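Local coordinates for putative ABC transporter amino acid-binding protein (Sinorhizobium meliloti, PDB 2Q88) that binds the compatible solute ectoine, probably as the substrate-binding component of an ABC transporter that takes up osmoprotectants, at residues R16-N21 with G62-G67; M161-R166 with P187-L192; A205-R208 with A213-D216. All coordinates share one frame; numbering follows the deposited sequence.

How the interactions relate
All three contacts set a helix against a strand, and they are spread over the length of a periplasmic-type solute-binding protein. Interactions 1 and 3 are neighbours: their centres are 14 Å apart and their nearest atoms about 6 Å, and strand 75-76 links them, since I76 touches M64 of the first while A75 touches F207 of the third. Interaction 2 lies far off, its centre 28 Å from that of interaction 1 and 39 Å from that of interaction 3. Interaction 1 lies near the ectoine, the side chain of A20 about 7 Å from it. D216 of interaction 3 binds a cadmium ion; another lies about 7 Å from the side chain of A18.

Interaction 1. Residues R16-N21 with G62-G67; sequences RIAIAN and GAMIPG
M64 carries this contact from the helix side, its thioether chain running across to A18 and I19 at the end of strand 14-19 and to A20 just after it. The contact is mainly apolar, and no hydrogen bond crosses it. Near the base of the M64 chain, CG of M64 stands 4.3 Å from CB of A18, whose methyl points toward the helix. Farther out, the terminal methyl takes over, with CE of M64 3.7 Å from CB of A20. The methionine can span both alanines because it is stretched out beyond CG, with chi2 at 177° and chi3 at -176°, so that CE lies far from its own backbone and beside the residue that follows the strand.

A second kind of contact is between methyl and main chain. CE of M64 rests 3.6 Å from the carbonyl O of I19 and equally near its C, a van der Waals approach to a peptide group. The side chain of I19 itself heads the other way, toward A56 and I58 of the adjacent strand 53-58, leaving its main chain to face the methionine.

Within segment 62-67, G67 N donates to A63 O at 3.1 Å. I76 and S59 also touch M64, while Y61, a residue of the ectoine pocket, touches A20.

Short alanine side chains let the strand and helix come near, with CA of A18 only 6.6 Å from CA of M64, and one long flexible residue bridges them. With nothing directional across the contact, its hold probably depends on the fit of methylene and methyl groups, which joins a central strand of the parallel sheet to a helix that closely follows pocket residue Y61 in sequence.

Interaction 2. Residues M161-R166 with P187-L192; sequences MLQDGR and PNVEVL
L162 and V189 meet through their methyl groups, the leucine reaching from the last turns of helix 155-164 to the start of strand 189-192. One methyl does the work on the helix side: CD1 of L162 sits astride the valine fork, 4.0 Å from CG1 of V189 and 4.0 Å from CG2 of V189. The valine offers both branches because CG1 is anti to its backbone N (chi1 171°) and CG2 is anti to the carbonyl carbon. The leucine, by contrast, lies off staggered values in both chi1 (-143°) and chi2, and it is this twisted chain that brings CD1 to the fork. It also touches A104 of strand 98-106, which pairs with 189-192.

Q163 adds a looser contact at the edge, where its aliphatic CG lies 4.3 Å from CG2 of V189. Its chain runs on past the valine, and the amide NE2 makes a weak hydrogen bond to D186, just ahead of the strand.

Beyond these residues the helix ends in a Schellman motif. R166 N donates to M161 O at 2.8 Å, G165 N donates to L162 O at 3.2 Å, and G165 takes a positive phi of 87° that suits glycine. Helix 155-164 is the connection of a beta-alpha-beta crossover between strands 149-151 and 169-173, both parallel to 127-129, and its last turns pack against strands 189-192 and 98-106 of the mixed sheet in this family 3 solute-binding protein.

Interaction 3. Residues A205-R208 with A213-D216; sequences AAFR and ALRD. With CD (cadmium ion), chain D.
An aromatic side chain packed on a helix makes this buried contact: F207, on the short strand 206-207, lies against L214 and R215 near the start of helix 212-228. The CA of R215 stands over one face of the F207 ring in a CH-pi contact, 4.1 Å from the centroid and set toward the rim. The next carbons of the arginine, CB and CG, stay on that same side of the ring plane and move out over its CD1 rim. There CB of R215 is 3.6 Å from CD1 of F207. L214 comes at the ring obliquely, with its CD2 3.9 Å from CD2 of F207.

Strand 206-207 pairs antiparallel with strand 91-92, and a tight connection of four residues joins segment 205-208 to the helix, so the contact closes a local beta-alpha unit within the solute-binding fold. F218, one turn farther along the helix, meets F207 edge to face, and helix 5-12 packs on L214. Without the ring, as with an alanine here, a gap is likely to open between the strand and L214, with R215 CA and F218 both left lacking their aromatic mate.

Past its aliphatic part, the R215 chain bends at chi2 (-83°) and chi3 (-50°), which takes the guanidinium away from strand 206-207. There NE of R215 bonds to OD1 of D216 at 3.1 Å, in a salt bridge nearly in the guanidinium plane. The oxygen is met almost along its C-O axis with a fairly straight N-H...O angle of 157°, which helps hold the carboxylate in place. NH1 of R215 is hydrogen-bonded to the carbonyl of Y92. The other carboxylate oxygen of D216 serves the metal: OD2 binds the cadmium ion at 2.2 Å, and E212 is a second protein ligand.

Interaction 1. Residues R16-N21 with G62-G67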
ATOM      1  N   ARG A  16     -17.209   2.418   3.656  1.00 24.00           N
ATOM      2  CA  ARG A  16     -16.171   3.423   3.876  1.00 23.89           C
ATOM      3  C   ARG A  16     -14.812   2.742   3.783  1.00 23.46           C
ATOM      4  O   ARG A  16     -14.552   1.776   4.504  1.00 23.47           O
ATOM      5  CB  ARG A  16     -16.307   4.070   5.249  1.00 23.57           C
ATOM      6  CG  ARG A  16     -17.605   4.809   5.471  1.00 24.83           C
ATOM      7  CD  ARG A  16     -17.780   5.264   6.899  1.00 27.93           C
ATOM      8  NE  ARG A  16     -19.070   5.910   7.092  1.00 28.68           N
ATOM      9  CZ  ARG A  16     -19.289   7.198   6.894  1.00 29.60           C
ATOM     10  NH1 ARG A  16     -18.294   7.991   6.495  1.00 30.59           N
ATOM     11  NH2 ARG A  16     -20.507   7.703   7.095  1.00 28.01           N
ATOM     12  N   ILE A  17     -13.954   3.247   2.905  1.00 23.06           N
ATOM     13  CA  ILE A  17     -12.624   2.652   2.704  1.00 23.58           C
ATOM     14  C   ILE A  17     -11.523   3.659   3.040  1.00 24.14           C
ATOM     15  O   ILE A  17     -11.700   4.863   2.875  1.00 24.63           O
ATOM     16  CB  ILE A  17     -12.463   2.067   1.260  1.00 23.77           C
ATOM     17  CG1 ILE A  17     -12.572   3.167   0.186  1.00 23.14           C
ATOM     18  CG2 ILE A  17     -13.478   0.915   1.020  1.00 24.15           C
ATOM     19  CD1 ILE A  17     -12.366   2.710  -1.277  1.00 23.91           C
ATOM     20  N   ALA A  18     -10.385   3.163   3.509  1.00 24.52           N
ATOM     21  CA  ALA A  18      -9.258   4.027   3.815  1.00 24.76           C
ATOM     22  C   ALA A  18      -8.228   3.878   2.709  1.00 25.49           C
ATOM     23  O   ALA A  18      -7.894   2.751   2.332  1.00 24.82           O
ATOM     24  CB  ALA A  18      -8.668   3.665   5.161  1.00 24.94           C
ATOM     25  N   ILE A  19      -7.757   5.017   2.183  1.00 25.52           N
ATOM     26  CA  ILE A  19      -6.728   5.074   1.135  1.00 26.87           C
ATOM     27  C   ILE A  19      -5.657   6.118   1.485  1.00 27.37           C
ATOM     28  O   ILE A  19      -5.835   6.889   2.422  1.00 27.01           O
ATOM     29  CB  ILE A  19      -7.353   5.429  -0.234  1.00 26.36           C
ATOM     30  CG1 ILE A  19      -7.875   6.874  -0.245  1.00 27.33           C
ATOM     31  CG2 ILE A  19      -8.452   4.436  -0.609  1.00 26.88           C
ATOM     32  CD1 ILE A  19      -8.092   7.426  -1.655  1.00 27.74           C
ATOM     33  N   ALA A  20      -4.557   6.159   0.726  1.00 28.75           N
ATOM     34  CA  ALA A  20      -3.492   7.131   1.001  1.00 29.10           C
ATOM     35  C   ALA A  20      -3.193   8.112  -0.127  1.00 29.68           C
ATOM     36  O   ALA A  20      -2.450   9.072   0.089  1.00 31.07           O
ATOM     37  CB  ALA A  20      -2.212   6.423   1.418  1.00 30.14           C
ATOM     38  N   ASN A  21      -3.752   7.878  -1.314  1.00 28.78           N
ATOM     39  CA  ASN A  21      -3.422   8.667  -2.520  1.00 28.50           C
ATOM     40  C   ASN A  21      -1.959   8.461  -2.976  1.00 27.36           C
ATOM     41  O   ASN A  21      -1.124   9.356  -2.875  1.00 27.65           O
ATOM     42  CB  ASN A  21      -3.746  10.155  -2.332  1.00 29.44           C
ATOM     43  CG  ASN A  21      -3.840  10.903  -3.649  1.00 30.92           C
ATOM     44  OD1 ASN A  21      -3.971  10.299  -4.717  1.00 31.76           O
ATOM     45  ND2 ASN A  21      -3.773  12.225  -3.581  1.00 33.91           N
ATOM     46  N   GLY A  62      -0.003   5.171   8.853  1.00 24.57           N
ATOM     47  CA  GLY A  62       0.004   4.882  10.293  1.00 24.61           C
ATOM     48  C   GLY A  62      -1.340   5.058  10.985  1.00 24.84           C
ATOM     49  O   GLY A  62      -1.561   4.530  12.084  1.00 25.36           O
ATOM     50  N   ALA A  63      -2.247   5.800  10.359  1.00 25.09           N
ATOM     51  CA  ALA A  63      -3.576   6.022  10.937  1.00 24.94           C
ATOM     52  C   ALA A  63      -4.622   4.970  10.542  1.00 25.24           C
ATOM     53  O   ALA A  63      -5.726   4.954  11.093  1.00 25.89           O
ATOM     54  CB  ALA A  63      -4.079   7.435  10.579  1.00 25.26           C
ATOM     55  N   MET A  64      -4.286   4.097   9.598  1.00 24.45           N
ATOM     56  CA  MET A  64      -5.286   3.230   8.984  1.00 24.35           C
ATOM     57  C   MET A  64      -5.821   2.138   9.898  1.00 23.65           C
ATOM     58  O   MET A  64      -7.037   2.044  10.129  1.00 22.87           O
ATOM     59  CB  MET A  64      -4.761   2.651   7.671  1.00 23.77           C
ATOM     60  CG  MET A  64      -4.654   3.706   6.582  1.00 25.28           C
ATOM     61  SD  MET A  64      -3.949   3.012   5.103  1.00 26.85           S
ATOM     62  CE  MET A  64      -3.814   4.464   4.060  1.00 24.08           C
ATOM     63  N   ILE A  65      -4.919   1.313  10.412  1.00 23.92           N
ATOM     64  CA  ILE A  65      -5.332   0.253  11.343  1.00 24.20           C
ATOM     65  C   ILE A  65      -6.061   0.821  12.577  1.00 24.75           C
ATOM     66  O   ILE A  65      -7.141   0.322  12.919  1.00 24.72           O
ATOM     67  CB  ILE A  65      -4.155  -0.708  11.680  1.00 24.14           C
ATOM     68  CG1 ILE A  65      -3.744  -1.468  10.404  1.00 23.90           C
ATOM     69  CG2 ILE A  65      -4.552  -1.684  12.793  1.00 23.14           C
ATOM     70  CD1 ILE A  65      -2.521  -2.387  10.542  1.00 25.03           C
ATOM     71  N   PRO A  66      -5.500   1.835  13.250  1.00 25.15           N
ATOM     72  CA  PRO A  66      -6.211   2.487  14.350  1.00 25.34           C
ATOM     73  C   PRO A  66      -7.656   2.897  14.030  1.00 25.53           C
ATOM     74  O   PRO A  66      -8.550   2.629  14.828  1.00 25.39           O
ATOM     75  CB  PRO A  66      -5.339   3.713  14.646  1.00 25.57           C
ATOM     76  CG  PRO A  66      -3.947   3.250  14.319  1.00 25.09           C
ATOM     77  CD  PRO A  66      -4.134   2.387  13.093  1.00 24.93           C
ATOM     78  N   GLY A  67      -7.878   3.548  12.887  1.00 25.44           N
ATOM     79  CA  GLY A  67      -9.220   3.985  12.486  1.00 25.32           C
ATOM     80  C   GLY A  67     -10.143   2.816  12.170  1.00 25.65           C
ATOM     81  O   GLY A  67     -11.345   2.862  12.448  1.00 25.50           O
TER

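Interaction 2. Residues M161-R166 with P187-L192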
ATOM      1  N   MET A 161      11.392  17.110  -1.311  1.00 29.86           N
ATOM      2  CA  MET A 161      12.413  17.001  -0.260  1.00 31.12           C
ATOM      3  C   MET A 161      13.745  16.469  -0.771  1.00 30.53           C
ATOM      4  O   MET A 161      14.802  16.907  -0.330  1.00 30.11           O
ATOM      5  CB  MET A 161      11.932  16.090   0.857  1.00 30.56           C
ATOM      6  CG  MET A 161      11.365  16.817   2.025  1.00 32.50           C
ATOM      7  SD  MET A 161      10.868  15.619   3.263  1.00 35.57           S
ATOM      8  CE  MET A 161       9.095  15.905   3.285  1.00 32.01           C
ATOM      9  N   LEU A 162      13.670  15.504  -1.682  1.00 30.53           N
ATOM     10  CA  LEU A 162      14.833  14.919  -2.341  1.00 31.09           C
ATOM     11  C   LEU A 162      15.524  15.975  -3.202  1.00 31.78           C
ATOM     12  O   LEU A 162      16.729  16.171  -3.102  1.00 32.13           O
ATOM     13  CB  LEU A 162      14.370  13.761  -3.227  1.00 30.79           C
ATOM     14  CG  LEU A 162      15.155  12.467  -3.419  1.00 31.63           C
ATOM     15  CD1 LEU A 162      14.959  12.012  -4.849  1.00 30.63           C
ATOM     16  CD2 LEU A 162      16.646  12.593  -3.079  1.00 30.21           C
ATOM     17  N   GLN A 163      14.746  16.642  -4.047  1.00 32.46           N
ATOM     18  CA  GLN A 163      15.232  17.747  -4.878  1.00 33.66           C
ATOM     19  C   GLN A 163      15.874  18.880  -4.059  1.00 33.65           C
ATOM     20  O   GLN A 163      16.918  19.406  -4.440  1.00 34.00           O
ATOM     21  CB  GLN A 163      14.088  18.309  -5.735  1.00 33.65           C
ATOM     22  CG  GLN A 163      13.565  17.356  -6.818  1.00 34.47           C
ATOM     23  CD  GLN A 163      12.226  17.792  -7.423  1.00 34.57           C
ATOM     24  OE1 GLN A 163      11.563  18.697  -6.913  1.00 36.42           O
ATOM     25  NE2 GLN A 163      11.833  17.141  -8.515  1.00 36.31           N
ATOM     26  N   ASP A 164      15.241  19.247  -2.946  1.00 34.01           N
ATOM     27  CA  ASP A 164      15.724  20.313  -2.061  1.00 34.27           C
ATOM     28  C   ASP A 164      16.940  19.946  -1.231  1.00 33.99           C
ATOM     29  O   ASP A 164      17.603  20.831  -0.691  1.00 34.18           O
ATOM     30  CB  ASP A 164      14.619  20.759  -1.102  1.00 34.60           C
ATOM     31  CG  ASP A 164      13.605  21.655  -1.767  1.00 36.47           C
ATOM     32  OD1 ASP A 164      13.754  21.928  -2.979  1.00 38.09           O
ATOM     33  OD2 ASP A 164      12.620  22.133  -1.159  1.00 38.81           O
ATOM     34  N   GLY A 165      17.210  18.649  -1.098  1.00 33.22           N
ATOM     35  CA  GLY A 165      18.296  18.168  -0.248  1.00 32.43           C
ATOM     36  C   GLY A 165      17.960  17.948   1.216  1.00 31.49           C
ATOM     37  O   GLY A 165      18.862  17.861   2.044  1.00 32.33           O
ATOM     38  N   ARG A 166      16.674  17.863   1.549  1.00 30.40           N
ATOM     39  CA  ARG A 166      16.253  17.579   2.924  1.00 29.06           C
ATOM     40  C   ARG A 166      16.349  16.081   3.251  1.00 28.11           C
ATOM     41  O   ARG A 166      16.468  15.684   4.423  1.00 27.20           O
ATOM     42  CB  ARG A 166      14.843  18.125   3.186  1.00 29.45           C
ATOM     43  CG  ARG A 166      14.716  19.647   2.991  1.00 31.47           C
ATOM     44  CD  ARG A 166      15.692  20.460   3.824  1.00 34.53           C
ATOM     45  NE  ARG A 166      15.781  21.861   3.405  1.00 38.10           N
ATOM     46  CZ  ARG A 166      16.462  22.795   4.061  1.00 39.02           C
ATOM     47  NH1 ARG A 166      17.108  22.492   5.179  1.00 40.81           N
ATOM     48  NH2 ARG A 166      16.490  24.043   3.611  1.00 41.12           N
ATOM     49  N   PRO A 187      15.496  15.338 -14.380  1.00 39.13           N
ATOM     50  CA  PRO A 187      16.669  14.580 -14.819  1.00 38.57           C
ATOM     51  C   PRO A 187      17.683  14.330 -13.692  1.00 37.80           C
ATOM     52  O   PRO A 187      18.540  13.458 -13.814  1.00 37.71           O
ATOM     53  CB  PRO A 187      17.280  15.487 -15.892  1.00 38.76           C
ATOM     54  CG  PRO A 187      16.858  16.863 -15.496  1.00 38.96           C
ATOM     55  CD  PRO A 187      15.468  16.694 -14.961  1.00 39.15           C
ATOM     56  N   ASN A 188      17.569  15.085 -12.602  1.00 36.78           N
ATOM     57  CA  ASN A 188      18.496  14.970 -11.486  1.00 35.87           C
ATOM     58  C   ASN A 188      18.069  13.954 -10.424  1.00 35.09           C
ATOM     59  O   ASN A 188      18.728  13.816  -9.389  1.00 34.25           O
ATOM     60  CB  ASN A 188      18.746  16.348 -10.876  1.00 36.19           C
ATOM     61  CG  ASN A 188      19.401  17.298 -11.859  1.00 36.94           C
ATOM     62  OD1 ASN A 188      18.784  18.262 -12.317  1.00 38.59           O
ATOM     63  ND2 ASN A 188      20.651  17.012 -12.212  1.00 37.90           N
ATOM     64  N   VAL A 189      16.973  13.248 -10.703  1.00 33.98           N
ATOM     65  CA  VAL A 189      16.469  12.172  -9.850  1.00 33.49           C
ATOM     66  C   VAL A 189      16.592  10.835 -10.588  1.00 33.04           C
ATOM     67  O   VAL A 189      16.404  10.763 -11.808  1.00 33.04           O
ATOM     68  CB  VAL A 189      14.997  12.422  -9.420  1.00 33.36           C
ATOM     69  CG1 VAL A 189      14.414  11.207  -8.722  1.00 32.96           C
ATOM     70  CG2 VAL A 189      14.900  13.644  -8.515  1.00 33.80           C
ATOM     71  N   GLU A 190      16.873   9.785  -9.824  1.00 32.36           N
ATOM     72  CA  GLU A 190      17.217   8.477 -10.341  1.00 31.81           C
ATOM     73  C   GLU A 190      16.533   7.399  -9.506  1.00 31.19           C
ATOM     74  O   GLU A 190      16.413   7.546  -8.296  1.00 30.68           O
ATOM     75  CB  GLU A 190      18.726   8.345 -10.221  1.00 32.27           C
ATOM     76  CG  GLU A 190      19.327   7.001 -10.532  1.00 33.68           C
ATOM     77  CD  GLU A 190      20.821   7.124 -10.650  1.00 36.10           C
ATOM     78  OE1 GLU A 190      21.275   7.746 -11.636  1.00 36.23           O
ATOM     79  OE2 GLU A 190      21.528   6.630  -9.749  1.00 36.93           O
ATOM     80  N   VAL A 191      16.083   6.321 -10.152  1.00 30.56           N
ATOM     81  CA  VAL A 191      15.386   5.239  -9.449  1.00 29.69           C
ATOM     82  C   VAL A 191      16.287   4.023  -9.284  1.00 29.86           C
ATOM     83  O   VAL A 191      16.936   3.585 -10.237  1.00 29.23           O
ATOM     84  CB  VAL A 191      14.083   4.814 -10.180  1.00 29.73           C
ATOM     85  CG1 VAL A 191      13.378   3.675  -9.445  1.00 27.86           C
ATOM     86  CG2 VAL A 191      13.142   6.000 -10.352  1.00 29.37           C
ATOM     87  N   LEU A 192      16.317   3.480  -8.071  1.00 29.50           N
ATOM     88  CA  LEU A 192      16.931   2.179  -7.837  1.00 29.74           C
ATOM     89  C   LEU A 192      15.835   1.215  -7.392  1.00 29.57           C
ATOM     90  O   LEU A 192      15.177   1.442  -6.378  1.00 28.47           O
ATOM     91  CB  LEU A 192      18.049   2.279  -6.794  1.00 30.47           C
ATOM     92  CG  LEU A 192      18.847   1.004  -6.491  1.00 31.26           C
ATOM     93  CD1 LEU A 192      20.334   1.294  -6.418  1.00 34.33           C
ATOM     94  CD2 LEU A 192      18.357   0.328  -5.213  1.00 32.59           C
TER

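Interaction 3. Residues A205-R208 with A213-D216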
ATOM      1  N   ALA A 205      -7.268  -6.425   1.153  1.00 22.47           N
ATOM      2  CA  ALA A 205      -8.156  -5.547   1.897  1.00 22.78           C
ATOM      3  C   ALA A 205      -8.133  -5.972   3.375  1.00 22.85           C
ATOM      4  O   ALA A 205      -8.126  -7.162   3.667  1.00 22.78           O
ATOM      5  CB  ALA A 205      -9.568  -5.613   1.333  1.00 22.44           C
ATOM      6  N   ALA A 206      -8.098  -5.008   4.293  1.00 22.78           N
ATOM      7  CA  ALA A 206      -8.118  -5.328   5.725  1.00 22.61           C
ATOM      8  C   ALA A 206      -9.455  -4.944   6.351  1.00 23.37           C
ATOM      9  O   ALA A 206      -9.940  -3.833   6.139  1.00 22.43           O
ATOM     10  CB  ALA A 206      -7.001  -4.624   6.445  1.00 22.79           C
ATOM     11  N   PHE A 207     -10.014  -5.858   7.144  1.00 23.02           N
ATOM     12  CA  PHE A 207     -11.281  -5.637   7.829  1.00 24.05           C
ATOM     13  C   PHE A 207     -11.075  -5.742   9.326  1.00 24.60           C
ATOM     14  O   PHE A 207     -10.101  -6.332   9.779  1.00 24.31           O
ATOM     15  CB  PHE A 207     -12.317  -6.669   7.374  1.00 23.96           C
ATOM     16  CG  PHE A 207     -12.526  -6.691   5.890  1.00 23.58           C
ATOM     17  CD1 PHE A 207     -11.729  -7.495   5.073  1.00 23.56           C
ATOM     18  CD2 PHE A 207     -13.511  -5.906   5.304  1.00 23.13           C
ATOM     19  CE1 PHE A 207     -11.913  -7.511   3.686  1.00 24.16           C
ATOM     20  CE2 PHE A 207     -13.699  -5.921   3.925  1.00 24.64           C
ATOM     21  CZ  PHE A 207     -12.893  -6.722   3.118  1.00 23.75           C
ATOM     22  N   ARG A 208     -11.992  -5.151  10.081  1.00 26.31           N
ATOM     23  CA  ARG A 208     -11.994  -5.267  11.532  1.00 28.45           C
ATOM     24  C   ARG A 208     -12.101  -6.754  11.892  1.00 28.82           C
ATOM     25  O   ARG A 208     -12.865  -7.493  11.259  1.00 29.15           O
ATOM     26  CB  ARG A 208     -13.188  -4.491  12.088  1.00 28.26           C
ATOM     27  CG  ARG A 208     -12.882  -3.542  13.222  1.00 29.57           C
ATOM     28  CD  ARG A 208     -14.141  -2.964  13.896  1.00 30.93           C
ATOM     29  NE  ARG A 208     -14.947  -4.017  14.516  1.00 36.86           N
ATOM     30  CZ  ARG A 208     -16.195  -4.342  14.174  1.00 37.91           C
ATOM     31  NH1 ARG A 208     -16.839  -3.683  13.214  1.00 40.84           N
ATOM     32  NH2 ARG A 208     -16.809  -5.328  14.811  1.00 37.79           N
ATOM     33  N   ALA A 213     -17.057 -12.173   8.878  1.00 25.68           N
ATOM     34  CA  ALA A 213     -18.078 -12.611   7.931  1.00 25.29           C
ATOM     35  C   ALA A 213     -18.057 -11.756   6.657  1.00 24.90           C
ATOM     36  O   ALA A 213     -18.256 -12.272   5.560  1.00 24.89           O
ATOM     37  CB  ALA A 213     -19.459 -12.592   8.578  1.00 25.47           C
ATOM     38  N   LEU A 214     -17.809 -10.456   6.802  1.00 24.64           N
ATOM     39  CA  LEU A 214     -17.657  -9.573   5.630  1.00 24.44           C
ATOM     40  C   LEU A 214     -16.360  -9.871   4.856  1.00 23.98           C
ATOM     41  O   LEU A 214     -16.354  -9.866   3.626  1.00 23.81           O
ATOM     42  CB  LEU A 214     -17.738  -8.093   6.036  1.00 24.68           C
ATOM     43  CG  LEU A 214     -17.458  -7.003   4.987  1.00 24.85           C
ATOM     44  CD1 LEU A 214     -18.509  -6.987   3.871  1.00 26.17           C
ATOM     45  CD2 LEU A 214     -17.354  -5.629   5.663  1.00 24.64           C
ATOM     46  N   ARG A 215     -15.277 -10.131   5.577  1.00 23.53           N
ATOM     47  CA  ARG A 215     -14.018 -10.587   4.963  1.00 23.64           C
ATOM     48  C   ARG A 215     -14.228 -11.870   4.133  1.00 23.67           C
ATOM     49  O   ARG A 215     -13.767 -11.942   2.993  1.00 24.15           O
ATOM     50  CB  ARG A 215     -12.944 -10.786   6.038  1.00 23.43           C
ATOM     51  CG  ARG A 215     -11.550 -11.114   5.529  1.00 24.45           C
ATOM     52  CD  ARG A 215     -11.330 -12.574   5.198  1.00 24.24           C
ATOM     53  NE  ARG A 215     -11.759 -13.447   6.286  1.00 26.82           N
ATOM     54  CZ  ARG A 215     -10.998 -13.781   7.313  1.00 27.45           C
ATOM     55  NH1 ARG A 215      -9.753 -13.322   7.402  1.00 30.19           N
ATOM     56  NH2 ARG A 215     -11.475 -14.589   8.253  1.00 30.29           N
ATOM     57  N   ASP A 216     -14.941 -12.855   4.690  1.00 23.60           N
ATOM     58  CA  ASP A 216     -15.284 -14.102   3.973  1.00 23.30           C
ATOM     59  C   ASP A 216     -16.015 -13.850   2.668  1.00 23.02           C
ATOM     60  O   ASP A 216     -15.660 -14.415   1.638  1.00 22.89           O
ATOM     61  CB  ASP A 216     -16.167 -15.028   4.823  1.00 23.57           C
ATOM     62  CG  ASP A 216     -15.469 -15.555   6.053  1.00 25.26           C
ATOM     63  OD1 ASP A 216     -14.247 -15.342   6.223  1.00 25.06           O
ATOM     64  OD2 ASP A 216     -16.093 -16.215   6.905  1.00 24.32           O
TER
HETATM   65 CD    CD D 603     -16.306 -17.147   8.850  0.60 33.46          CD
HETATM   66  O   HOH W   1     -18.486 -16.426   9.523  1.00 40.80           O
HETATM   67  O   HOH W   2     -14.867 -17.823   8.516  1.00 15.93           O
HETATM   68  O   HOH W   3     -15.569 -18.415  10.876  1.00 35.89           O